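PDB 3IGH: amidohydrolase 3 domain-containing protein from Pyrococcus horikoshii, which is of unknown specific function but, as an amidohydrolase-family member, probably hydrolyses non-peptide carbon-nitrogen bonds with the help of a metal. Local coordinates for residues 57-69 / 440-453. Sequence-based numbering, arbitrary orientation. Where two conformers were deposited one is given.
Sequences KYVMPAFFDSHLH and LHSYTYGSARVSLA. With SO4 (sulfate ion), chain B.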
loop_
_atom_site.group_PDB
_atom_site.type_symbol
_atom_site.label_atom_id
_atom_site.label_comp_id
_atom_site.label_asym_id
_atom_site.label_seq_id
_atom_site.Cartn_x
_atom_site.Cartn_y
_atom_site.Cartn_z
ATOM N N LYS A 57 -25.395 -27.623 -2.384
ATOM C CA LYS A 57 -25.612 -26.177 -2.221
ATOM C C LYS A 57 -25.092 -25.357 -3.405
ATOM O O LYS A 57 -24.324 -25.857 -4.235
ATOM C CB LYS A 57 -25.009 -25.667 -0.909
ATOM C CG LYS A 57 -25.774 -26.099 0.336
ATOM C CD LYS A 57 -25.087 -25.602 1.601
ATOM C CE LYS A 57 -25.294 -26.561 2.770
ATOM N NZ LYS A 57 -24.426 -27.776 2.667
ATOM N N TYR A 58 -25.523 -24.102 -3.473
ATOM C CA TYR A 58 -25.224 -23.237 -4.614
ATOM C C TYR A 58 -24.183 -22.186 -4.235
ATOM O O TYR A 58 -24.139 -21.722 -3.092
ATOM C CB TYR A 58 -26.499 -22.581 -5.160
ATOM C CG TYR A 58 -27.483 -23.572 -5.748
ATOM C CD1 TYR A 58 -27.608 -23.723 -7.128
ATOM C CD2 TYR A 58 -28.281 -24.374 -4.920
ATOM C CE1 TYR A 58 -28.512 -24.648 -7.674
ATOM C CE2 TYR A 58 -29.183 -25.294 -5.452
ATOM C CZ TYR A 58 -29.291 -25.427 -6.829
ATOM O OH TYR A 58 -30.180 -26.341 -7.352
ATOM N N VAL A 59 -23.331 -21.836 -5.192
ATOM C CA VAL A 59 -22.243 -20.880 -4.954
ATOM C C VAL A 59 -22.287 -19.807 -6.042
ATOM O O VAL A 59 -22.423 -20.127 -7.223
ATOM C CB VAL A 59 -20.843 -21.587 -4.911
ATOM C CG1 VAL A 59 -19.694 -20.576 -4.764
ATOM C CG2 VAL A 59 -20.772 -22.588 -3.774
ATOM N N MET A 60 -22.201 -18.539 -5.640
ATOM C CA MET A 60 -22.134 -17.433 -6.604
ATOM C C MET A 60 -21.014 -16.468 -6.187
ATOM O O MET A 60 -20.613 -16.480 -5.017
ATOM C CB MET A 60 -23.498 -16.710 -6.741
ATOM C CG MET A 60 -24.007 -15.966 -5.507
ATOM S SD MET A 60 -25.512 -14.956 -5.756
ATOM C CE MET A 60 -24.799 -13.416 -6.347
ATOM N N PRO A 61 -20.496 -15.649 -7.131
ATOM C CA PRO A 61 -19.588 -14.591 -6.692
ATOM C C PRO A 61 -20.267 -13.697 -5.662
ATOM O O PRO A 61 -21.476 -13.454 -5.737
ATOM C CB PRO A 61 -19.310 -13.806 -7.974
ATOM C CG PRO A 61 -19.530 -14.788 -9.072
ATOM C CD PRO A 61 -20.657 -15.653 -8.600
ATOM N N ALA A 62 -19.501 -13.238 -4.683
ATOM C CA ALA A 62 -20.070 -12.401 -3.635
ATOM C C ALA A 62 -20.494 -11.041 -4.198
ATOM O O ALA A 62 -20.046 -10.638 -5.278
ATOM C CB ALA A 62 -19.075 -12.249 -2.487
ATOM N N PHE A 63 -21.401 -10.360 -3.501
ATOM C CA PHE A 63 -21.816 -9.037 -3.921
ATOM C C PHE A 63 -20.664 -8.035 -3.761
ATOM O O PHE A 63 -19.804 -8.178 -2.878
ATOM C CB PHE A 63 -23.059 -8.571 -3.154
ATOM C CG PHE A 63 -24.321 -9.324 -3.530
ATOM C CD1 PHE A 63 -25.033 -8.987 -4.683
ATOM C CD2 PHE A 63 -24.784 -10.370 -2.741
ATOM C CE1 PHE A 63 -26.202 -9.670 -5.035
ATOM C CE2 PHE A 63 -25.952 -11.063 -3.080
ATOM C CZ PHE A 63 -26.657 -10.718 -4.230
ATOM N N PHE A 64 -20.650 -7.050 -4.649
ATOM C CA PHE A 64 -19.663 -5.972 -4.618
ATOM C C PHE A 64 -20.480 -4.678 -4.663
ATOM O O PHE A 64 -21.086 -4.359 -5.681
ATOM C CB PHE A 64 -18.744 -6.114 -5.842
ATOM C CG PHE A 64 -17.497 -5.243 -5.820
ATOM C CD1 PHE A 64 -16.285 -5.778 -6.241
ATOM C CD2 PHE A 64 -17.530 -3.901 -5.409
ATOM C CE1 PHE A 64 -15.108 -5.009 -6.236
ATOM C CE2 PHE A 64 -16.369 -3.126 -5.402
ATOM C CZ PHE A 64 -15.150 -3.693 -5.820
ATOM N N ASP A 65 -20.534 -3.950 -3.553
ATOM C CA ASP A 65 -21.268 -2.695 -3.528
ATOM C C ASP A 65 -20.329 -1.601 -4.011
ATOM O O ASP A 65 -19.408 -1.224 -3.310
ATOM C CB ASP A 65 -21.763 -2.382 -2.111
ATOM C CG ASP A 65 -22.762 -1.220 -2.069
ATOM O OD1 ASP A 65 -22.521 -0.158 -2.682
ATOM O OD2 ASP A 65 -23.786 -1.344 -1.367
ATOM N N SER A 66 -20.588 -1.065 -5.196
ATOM C CA SER A 66 -19.623 -0.152 -5.822
ATOM C C SER A 66 -19.671 1.298 -5.326
ATOM O O SER A 66 -18.944 2.149 -5.849
ATOM C CB SER A 66 -19.750 -0.211 -7.351
ATOM O OG SER A 66 -21.024 0.231 -7.772
ATOM N N HIS A 67 -20.480 1.585 -4.305
ATOM C CA HIS A 67 -20.588 2.961 -3.778
ATOM C C HIS A 67 -21.311 2.976 -2.443
ATOM O O HIS A 67 -22.538 2.927 -2.400
ATOM C CB HIS A 67 -21.319 3.862 -4.795
ATOM C CG HIS A 67 -21.419 5.306 -4.401
ATOM N ND1 HIS A 67 -20.985 6.322 -5.225
ATOM C CD2 HIS A 67 -21.937 5.909 -3.306
ATOM C CE1 HIS A 67 -21.223 7.487 -4.649
ATOM N NE2 HIS A 67 -21.791 7.265 -3.479
ATOM N N LEU A 68 -20.556 3.064 -1.353
ATOM C CA LEU A 68 -21.158 3.279 -0.047
ATOM C C LEU A 68 -20.225 4.052 0.882
ATOM O O LEU A 68 -19.075 4.335 0.535
ATOM C CB LEU A 68 -21.631 1.950 0.585
ATOM C CG LEU A 68 -20.717 0.725 0.655
ATOM C CD1 LEU A 68 -19.456 0.966 1.505
ATOM C CD2 LEU A 68 -21.514 -0.427 1.224
ATOM N N HIS A 69 -20.730 4.365 2.068
ATOM C CA HIS A 69 -19.989 5.106 3.069
ATOM C C HIS A 69 -19.858 4.216 4.287
ATOM O O HIS A 69 -20.771 4.129 5.105
ATOM C CB HIS A 69 -20.738 6.382 3.438
ATOM C CG HIS A 69 -21.065 7.254 2.267
ATOM N ND1 HIS A 69 -20.208 8.231 1.807
ATOM C CD2 HIS A 69 -22.159 7.306 1.473
ATOM C CE1 HIS A 69 -20.758 8.841 0.769
ATOM N NE2 HIS A 69 -21.940 8.295 0.543
ATOM N N LEU A 440 -27.686 -9.563 -11.135
ATOM C CA LEU A 440 -26.602 -10.224 -10.404
ATOM C C LEU A 440 -25.239 -9.964 -11.031
ATOM O O LEU A 440 -24.258 -9.776 -10.317
ATOM C CB LEU A 440 -26.867 -11.732 -10.230
ATOM C CG LEU A 440 -28.123 -12.051 -9.403
ATOM C CD1 LEU A 440 -28.300 -13.560 -9.244
ATOM C CD2 LEU A 440 -28.130 -11.359 -8.025
ATOM N N HIS A 441 -25.189 -9.932 -12.360
ATOM C CA HIS A 441 -23.972 -9.554 -13.074
ATOM C C HIS A 441 -23.513 -8.138 -12.701
ATOM O O HIS A 441 -22.325 -7.917 -12.453
ATOM C CB HIS A 441 -24.182 -9.657 -14.590
ATOM C CG HIS A 441 -23.041 -9.118 -15.398
ATOM N ND1 HIS A 441 -21.907 -9.857 -15.673
ATOM C CD2 HIS A 441 -22.861 -7.918 -15.999
ATOM C CE1 HIS A 441 -21.080 -9.134 -16.405
ATOM N NE2 HIS A 441 -21.634 -7.953 -16.616
ATOM N N SER A 442 -24.457 -7.190 -12.665
ATOM C CA SER A 442 -24.150 -5.795 -12.344
ATOM C C SER A 442 -23.664 -5.628 -10.911
ATOM O O SER A 442 -22.799 -4.795 -10.638
ATOM C CB SER A 442 -25.359 -4.894 -12.601
ATOM O OG SER A 442 -25.706 -4.886 -13.975
ATOM N N TYR A 443 -24.193 -6.461 -10.016
ATOM C CA TYR A 443 -23.872 -6.413 -8.599
ATOM C C TYR A 443 -22.627 -7.242 -8.226
ATOM O O TYR A 443 -22.256 -7.337 -7.053
ATOM C CB TYR A 443 -25.073 -6.916 -7.811
ATOM C CG TYR A 443 -25.422 -6.120 -6.573
ATOM C CD1 TYR A 443 -26.741 -6.041 -6.143
ATOM C CD2 TYR A 443 -24.445 -5.458 -5.825
ATOM C CE1 TYR A 443 -27.088 -5.329 -5.005
ATOM C CE2 TYR A 443 -24.784 -4.731 -4.679
ATOM C CZ TYR A 443 -26.115 -4.671 -4.274
ATOM O OH TYR A 443 -26.480 -3.966 -3.139
ATOM N N THR A 444 -21.997 -7.870 -9.211
ATOM C CA THR A 444 -20.788 -8.647 -8.946
ATOM C C THR A 444 -19.663 -8.166 -9.863
ATOM O O THR A 444 -18.874 -7.285 -9.481
ATOM C CB THR A 444 -21.040 -10.185 -9.063
ATOM O OG1 THR A 444 -21.584 -10.485 -10.356
ATOM C CG2 THR A 444 -22.014 -10.672 -7.984
ATOM N N TYR A 445 -19.605 -8.708 -11.080
ATOM C CA TYR A 445 -18.570 -8.322 -12.038
ATOM C C TYR A 445 -18.711 -6.870 -12.505
ATOM O O TYR A 445 -17.707 -6.189 -12.695
ATOM C CB TYR A 445 -18.553 -9.282 -13.229
ATOM C CG TYR A 445 -17.433 -9.074 -14.230
ATOM C CD1 TYR A 445 -16.112 -9.393 -13.915
ATOM C CD2 TYR A 445 -17.709 -8.589 -15.512
ATOM C CE1 TYR A 445 -15.089 -9.213 -14.848
ATOM C CE2 TYR A 445 -16.700 -8.408 -16.451
ATOM C CZ TYR A 445 -15.395 -8.726 -16.116
ATOM O OH TYR A 445 -14.401 -8.544 -17.045
ATOM N N GLY A 446 -19.952 -6.403 -12.656
ATOM C CA GLY A 446 -20.223 -5.030 -13.090
ATOM C C GLY A 446 -19.626 -4.034 -12.107
ATOM O O GLY A 446 -18.847 -3.163 -12.494
ATOM N N SER A 447 -19.946 -4.219 -10.828
ATOM C CA SER A 447 -19.399 -3.390 -9.747
ATOM C C SER A 447 -17.874 -3.439 -9.628
ATOM O O SER A 447 -17.227 -2.413 -9.393
ATOM C CB SER A 447 -20.023 -3.805 -8.430
ATOM O OG SER A 447 -21.290 -3.203 -8.257
ATOM N N ALA A 448 -17.306 -4.627 -9.797
ATOM C CA ALA A 448 -15.852 -4.789 -9.771
ATOM C C ALA A 448 -15.168 -4.021 -10.900
ATOM O O ALA A 448 -14.192 -3.305 -10.672
ATOM C CB ALA A 448 -15.496 -6.253 -9.837
ATOM N N ARG A 449 -15.686 -4.174 -12.115
ATOM C CA ARG A 449 -15.142 -3.465 -13.267
ATOM C C ARG A 449 -15.249 -1.957 -13.114
ATOM O O ARG A 449 -14.297 -1.237 -13.423
ATOM C CB ARG A 449 -15.837 -3.912 -14.554
ATOM C CG ARG A 449 -15.456 -5.322 -14.993
ATOM C CD ARG A 449 -14.111 -5.339 -15.704
ATOM N NE ARG A 449 -14.267 -4.878 -17.083
ATOM C CZ ARG A 449 -13.275 -4.741 -17.958
ATOM N NH1 ARG A 449 -12.025 -5.024 -17.610
ATOM N NH2 ARG A 449 -13.536 -4.314 -19.187
ATOM N N VAL A 450 -16.400 -1.486 -12.629
ATOM C CA VAL A 450 -16.615 -0.050 -12.350
ATOM C C VAL A 450 -15.586 0.489 -11.322
ATOM O O VAL A 450 -15.136 1.641 -11.409
ATOM C CB VAL A 450 -18.108 0.195 -11.935
ATOM C CG1 VAL A 450 -18.333 1.569 -11.311
ATOM C CG2 VAL A 450 -19.012 0.022 -13.156
ATOM N N SER A 451 -15.191 -0.378 -10.393
ATOM C CA SER A 451 -14.243 -0.040 -9.334
ATOM C C SER A 451 -12.797 -0.370 -9.713
ATOM O O SER A 451 -11.900 -0.277 -8.872
ATOM C CB SER A 451 -14.604 -0.805 -8.059
ATOM O OG SER A 451 -15.957 -0.588 -7.694
ATOM N N LEU A 452 -12.583 -0.777 -10.967
ATOM C CA LEU A 452 -11.254 -1.174 -11.481
ATOM C C LEU A 452 -10.618 -2.311 -10.668
ATOM O O LEU A 452 -9.415 -2.344 -10.447
ATOM C CB LEU A 452 -10.313 0.039 -11.618
ATOM C CG LEU A 452 -10.819 1.202 -12.493
ATOM C CD1 LEU A 452 -9.825 2.379 -12.492
ATOM C CD2 LEU A 452 -11.109 0.749 -13.923
ATOM N N ALA A 453 -11.450 -3.241 -10.225
ATOM C CA ALA A 453 -10.977 -4.407 -9.480
ATOM C C ALA A 453 -10.926 -5.555 -10.462
ATOM O O ALA A 453 -11.924 -6.270 -10.633
ATOM C CB ALA A 453 -11.935 -4.725 -8.370
HETATM S S SO4 B . -22.982 10.661 -2.803
HETATM O O1 SO4 B . -22.086 9.864 -1.991
HETATM O O2 SO4 B . -24.303 10.052 -2.787
HETATM O O3 SO4 B . -23.090 11.994 -2.227
HETATM O O4 SO4 B . -22.481 10.702 -4.182
HETATM O O HOH W 1 -24.950 -3.767 -1.023
#
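Phe-63 drives its CD1 edge into one face of the Tyr-443 ring, a T-shaped pair with planes at 72° and CD1 3.5 Å from Tyr-443 CG. Leu-440 CD2 adds to the apolar cluster at Phe-63 CE1, while Met-60 CE lies over a face of the same phenyl ring. Phe-64 swings its ring the other way, CG anti to the backbone N (chi1 -168°), and lays a face over the helix: Ala-448 CA stands 4.0 Å from the ring centroid in a CH-pi contact, and Ser-451 and Ala-453 border the far end of the ring. Between the side chains of Phe-63 and Phe-64 the backbones join, Phe-64 N donating to Tyr-443 O at 2.9 Å with an N-H...O angle of 162°, where the helix has a wide pi-type turn at 442-446. In this TIM-barrel amidohydrolase the strand thus rests against helix 436-450, and it runs on into His-67 and His-69, which match the family's His-X-His metal-binding motif; here both NE2 atoms instead reach O1 of a sulfate, probably from the crystallisation liquor, the bond from His-69 being weak. A water links Tyr-443 OH to Asp-65 OD2, which Thr-399 also engages, and Asp-65 OD1 closes an Asx turn by accepting from His-67 N at 3.1 Å.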